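Local coordinates for SCO1/SenC family lipoprotein (Bacillus anthracis, PDB 4HDE), which probably binds copper and helps deliver it to cytochrome c oxidase, as several proteins of the SCO1/SenC family do, at residues Thr42-Thr46 with Val47-Met51; Ser154-Tyr158 with Glu159-Arg163. One frame throughout, in Å; residues are numbered along the deposited sequence.

Interaction 1 (Thr42-Thr46 with Val47-Met51); sequences TNCQT and VCPPM
Cys44 and Cys48 form the CXXXC pair of this Sco protein and meet where the chain turns into helix 48-64. Two backbone N-H groups grip the Cys44 sulfur. Cys48 N donates to Cys44 SG at 3.4 Å, with an angle of 162° at the hydrogen. Thr46 N donates to the same SG at 3.3 Å, a little less straight. SG stands opposite the Cys44 backbone N (chi1 177°), which brings it within reach of both donors, lying in different directions from the sulfur.

The two side chains also touch: Cys44 CB packs on Cys48 CB at 3.5 Å. Cys44 SG and Cys48 SG are 3.6 Å apart, too far for a disulfide. The pair is consistent with the copper-binding cysteines of Sco relatives.

The two prolines pack against a carbonyl oxygen. Thr46 O lies 3.4 Å from Pro50 CD and 3.7 Å from Pro49 CD. These rings bring carbon, not N-H, to the carbonyl.

The loop follows strand 35-40 and leads into helix 48-64. Cys48 rests on Met40 of that strand and on His133 from a loop. Pro49 meets Phe93, and Val47 packs on Ile153.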
loop_
_atom_site.group_PDB
_atom_site.type_symbol
_atom_site.label_atom_id
_atom_site.label_comp_id
_atom_site.label_asym_id
_atom_site.label_seq_id
_atom_site.Cartn_x
_atom_site.Cartn_y
_atom_site.Cartn_z
ATOM N N THR A 42 10.747 5.244 4.455
ATOM C CA THR A 42 12.049 4.727 4.034
ATOM C C THR A 42 13.101 4.713 5.132
ATOM O O THR A 42 14.066 3.960 5.042
ATOM C CB THR A 42 12.617 5.445 2.782
ATOM O OG1 THR A 42 13.079 6.754 3.127
ATOM C CG2 THR A 42 11.564 5.537 1.685
ATOM N N ASN A 43 12.927 5.523 6.169
ATOM C CA ASN A 43 13.895 5.531 7.264
ATOM C C ASN A 43 13.528 4.597 8.413
ATOM O O ASN A 43 14.081 4.700 9.504
ATOM C CB ASN A 43 14.130 6.953 7.774
ATOM C CG ASN A 43 15.011 7.760 6.841
ATOM O OD1 ASN A 43 16.229 7.571 6.803
ATOM N ND2 ASN A 43 14.401 8.658 6.075
ATOM N N CYS A 44 12.604 3.681 8.159
ATOM C CA CYS A 44 12.166 2.733 9.181
ATOM C C CYS A 44 13.279 1.761 9.567
ATOM O O CYS A 44 13.887 1.134 8.708
ATOM C CB CYS A 44 10.926 1.965 8.721
ATOM S SG CYS A 44 10.410 0.711 9.915
ATOM N N GLN A 45 13.531 1.636 10.865
ATOM C CA GLN A 45 14.592 0.766 11.373
ATOM C C GLN A 45 14.056 -0.598 11.801
ATOM O O GLN A 45 14.808 -1.457 12.282
ATOM C CB GLN A 45 15.312 1.438 12.539
ATOM C CG GLN A 45 16.033 2.712 12.146
ATOM C CD GLN A 45 16.662 3.413 13.332
ATOM O OE1 GLN A 45 16.236 3.233 14.476
ATOM N NE2 GLN A 45 17.685 4.217 13.067
ATOM N N THR A 46 12.755 -0.803 11.619
ATOM C CA THR A 46 12.141 -2.066 12.017
ATOM C C THR A 46 11.369 -2.778 10.895
ATOM O O THR A 46 11.949 -3.536 10.122
ATOM C CB THR A 46 11.278 -1.921 13.316
ATOM O OG1 THR A 46 10.167 -1.045 13.078
ATOM C CG2 THR A 46 12.115 -1.375 14.478
ATOM N N VAL A 47 10.071 -2.534 10.799
ATOM C CA VAL A 47 9.221 -3.444 10.044
ATOM C C VAL A 47 8.997 -3.118 8.572
ATOM O O VAL A 47 8.499 -3.960 7.841
ATOM C CB VAL A 47 7.840 -3.635 10.708
ATOM C CG1 VAL A 47 7.997 -4.211 12.107
ATOM C CG2 VAL A 47 7.076 -2.322 10.738
ATOM N N CYS A 48 9.351 -1.918 8.117
ATOM C CA CYS A 48 9.012 -1.568 6.735
ATOM C C CYS A 48 9.778 -2.371 5.677
ATOM O O CYS A 48 9.189 -2.773 4.668
ATOM C CB CYS A 48 9.094 -0.060 6.490
ATOM S SG CYS A 48 7.813 0.889 7.382
ATOM N N PRO A 49 11.089 -2.601 5.886
ATOM C CA PRO A 49 11.738 -3.457 4.874
ATOM C C PRO A 49 11.146 -4.883 4.781
ATOM O O PRO A 49 10.861 -5.326 3.663
ATOM C CB PRO A 49 13.220 -3.436 5.298
ATOM C CG PRO A 49 13.368 -2.118 6.024
ATOM C CD PRO A 49 12.070 -1.959 6.782
ATOM N N PRO A 50 10.921 -5.575 5.915
ATOM C CA PRO A 50 10.267 -6.886 5.747
ATOM C C PRO A 50 8.846 -6.791 5.184
ATOM O O PRO A 50 8.468 -7.657 4.405
ATOM C CB PRO A 50 10.264 -7.487 7.152
ATOM C CG PRO A 50 10.687 -6.399 8.077
ATOM C CD PRO A 50 11.431 -5.365 7.281
HETATM N N MSE A 51 8.080 -5.765 5.541
HETATM C CA MSE A 51 6.765 -5.561 4.931
HETATM C C MSE A 51 6.883 -5.462 3.420
HETATM O O MSE A 51 6.066 -6.018 2.674
HETATM C CB MSE A 51 6.111 -4.270 5.442
HETATM C CG MSE A 51 5.548 -4.332 6.840
HETATM SE SE MSE A 51 4.820 -2.621 7.430
HETATM C CE MSE A 51 3.393 -2.482 6.131
#

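Interaction 2 (Ser154-Tyr158 with Glu159-Arg163); sequences SNTPY and EDIIR
Ile162 N donates to Tyr158 O at 2.9 Å, with an angle of 169° at the hydrogen. Just before it, Ile161 N bonds Pro157 O at 3.0 Å, and this bond is nearly as straight. Together they close the first turn of helix 158-169. Pro157 is its N-cap residue and the centre of an inverse gamma turn. That turn is closed weakly, by Tyr158 N and Thr156 O.

Pro157 CB lies 3.8 Å from Asp160 CB, so the proline ring sits beside the base of the aspartate. On the buried side Thr156 CG2 meets Ile161 CD1 at 4.1 Å. The same CG2 lies over one face of the Tyr158 ring, 3.7 Å above its plane and toward the rim. CG of Tyr158 lies beside its own backbone N (chi1 -62°), which carries the ring back over Thr156. Thr156 OG1 bonds Ser151 O, and Tyr158 makes a cation-pi contact with Lys57 of helix 48-64.

Asp160 OD1 and Arg163 NH2 are 3.4 Å apart. The carboxylate oxygen sits off the flat guanidinium, so the pair is a salt bridge by charge alone, with no N-H aimed at it. Glu159 and Asp160 both stand in the first turn, where their negative charges would probably interact favourably with the N-terminal, positive end of the helix dipole.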
loop_
_atom_site.group_PDB
_atom_site.type_symbol
_atom_site.label_atom_id
_atom_site.label_comp_id
_atom_site.label_asym_id
_atom_site.label_seq_id
_atom_site.Cartn_x
_atom_site.Cartn_y
_atom_site.Cartn_z
ATOM N N SER A 154 3.401 -10.226 10.067
ATOM C CA SER A 154 3.389 -11.460 10.843
ATOM C C SER A 154 2.518 -12.512 10.169
ATOM O O SER A 154 1.297 -12.372 10.105
ATOM C CB SER A 154 2.883 -11.185 12.260
ATOM O OG SER A 154 2.897 -12.365 13.046
ATOM N N ASN A 155 3.152 -13.561 9.659
ATOM C CA ASN A 155 2.430 -14.634 8.988
ATOM C C ASN A 155 1.483 -14.121 7.905
ATOM O O ASN A 155 0.308 -14.474 7.881
ATOM C CB ASN A 155 1.656 -15.462 10.013
ATOM C CG ASN A 155 1.107 -16.744 9.428
ATOM O OD1 ASN A 155 1.616 -17.254 8.426
ATOM N ND2 ASN A 155 0.065 -17.276 10.053
ATOM N N THR A 156 1.992 -13.269 7.027
ATOM C CA THR A 156 1.189 -12.774 5.917
ATOM C C THR A 156 0.520 -13.958 5.196
ATOM O O THR A 156 1.201 -14.894 4.773
ATOM C CB THR A 156 2.055 -11.970 4.942
ATOM O OG1 THR A 156 2.613 -10.841 5.628
ATOM C CG2 THR A 156 1.232 -11.488 3.762
ATOM N N PRO A 157 -0.816 -13.937 5.078
ATOM C CA PRO A 157 -1.520 -15.111 4.550
ATOM C C PRO A 157 -1.616 -15.062 3.026
ATOM O O PRO A 157 -2.691 -14.784 2.468
ATOM C CB PRO A 157 -2.904 -14.984 5.182
ATOM C CG PRO A 157 -3.113 -13.511 5.295
ATOM C CD PRO A 157 -1.749 -12.933 5.618
ATOM N N TYR A 158 -0.512 -15.371 2.359
ATOM C CA TYR A 158 -0.428 -15.180 0.912
ATOM C C TYR A 158 -1.533 -15.912 0.166
ATOM O O TYR A 158 -2.123 -15.365 -0.763
ATOM C CB TYR A 158 0.926 -15.624 0.373
ATOM C CG TYR A 158 2.072 -14.822 0.944
ATOM C CD1 TYR A 158 2.342 -13.535 0.485
ATOM C CD2 TYR A 158 2.888 -15.349 1.937
ATOM C CE1 TYR A 158 3.383 -12.801 0.998
ATOM C CE2 TYR A 158 3.932 -14.609 2.467
ATOM C CZ TYR A 158 4.172 -13.337 1.983
ATOM O OH TYR A 158 5.208 -12.595 2.494
ATOM N N GLU A 159 -1.811 -17.144 0.572
ATOM C CA GLU A 159 -2.829 -17.945 -0.095
ATOM C C GLU A 159 -4.231 -17.352 0.059
ATOM O O GLU A 159 -5.010 -17.361 -0.892
ATOM C CB GLU A 159 -2.779 -19.392 0.402
ATOM C CG GLU A 159 -1.494 -20.119 0.049
ATOM C CD GLU A 159 -0.330 -19.796 0.984
ATOM O OE1 GLU A 159 -0.551 -19.171 2.046
ATOM O OE2 GLU A 159 0.811 -20.177 0.652
ATOM N N ASP A 160 -4.552 -16.841 1.248
ATOM C CA ASP A 160 -5.820 -16.139 1.486
ATOM C C ASP A 160 -5.961 -14.934 0.564
ATOM O O ASP A 160 -7.017 -14.703 -0.030
ATOM C CB ASP A 160 -5.899 -15.634 2.937
ATOM C CG ASP A 160 -6.303 -16.709 3.938
ATOM O OD1 ASP A 160 -6.404 -17.891 3.565
ATOM O OD2 ASP A 160 -6.508 -16.357 5.125
ATOM N N ILE A 161 -4.903 -14.136 0.478
ATOM C CA ILE A 161 -4.929 -12.942 -0.360
ATOM C C ILE A 161 -5.129 -13.299 -1.828
ATOM O O ILE A 161 -5.969 -12.700 -2.503
ATOM C CB ILE A 161 -3.657 -12.096 -0.183
ATOM C CG1 ILE A 161 -3.488 -11.713 1.296
ATOM C CG2 ILE A 161 -3.743 -10.847 -1.064
ATOM C CD1 ILE A 161 -2.182 -11.013 1.618
ATOM N N ILE A 162 -4.384 -14.285 -2.310
ATOM C CA ILE A 162 -4.526 -14.756 -3.681
ATOM C C ILE A 162 -5.960 -15.233 -3.952
ATOM O O ILE A 162 -6.544 -14.920 -4.995
ATOM C CB ILE A 162 -3.509 -15.879 -3.977
ATOM C CG1 ILE A 162 -2.085 -15.316 -4.023
ATOM C CG2 ILE A 162 -3.847 -16.588 -5.278
ATOM C CD1 ILE A 162 -1.838 -14.368 -5.180
ATOM N N ARG A 163 -6.517 -16.008 -3.020
ATOM C CA ARG A 163 -7.893 -16.499 -3.127
ATOM C C ARG A 163 -8.867 -15.331 -3.282
ATOM O O ARG A 163 -9.760 -15.348 -4.137
ATOM C CB ARG A 163 -8.244 -17.331 -1.880
ATOM C CG ARG A 163 -9.715 -17.732 -1.730
ATOM C CD ARG A 163 -10.059 -18.043 -0.265
ATOM N NE ARG A 163 -9.894 -16.863 0.578
ATOM C CZ ARG A 163 -9.706 -16.891 1.894
ATOM N NH1 ARG A 163 -9.551 -15.755 2.565
ATOM N NH2 ARG A 163 -9.658 -18.053 2.539
#

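How the interactions relate
Interaction 1 comes first along the chain and interaction 2 near its C-terminus. Each lies where a loop from a strand of the five-stranded mixed sheet enters a helix. Strand 35-40 is central in that sheet and leads to helix 48-64. Strand 146-151 is outermost and leads to helix 158-169. The centres are 20 Å apart. The nearest atoms are about 6 Å apart, so the contacts do not touch. The two helices do meet: Tyr158 packs on Asn54 and Met61, and Ile161 on Leu58. Thus interaction 1 holds the cysteine pair of the probable Sco copper site, on a thioredoxin fold, while interaction 2 starts the helix that packs beside helix 48-64.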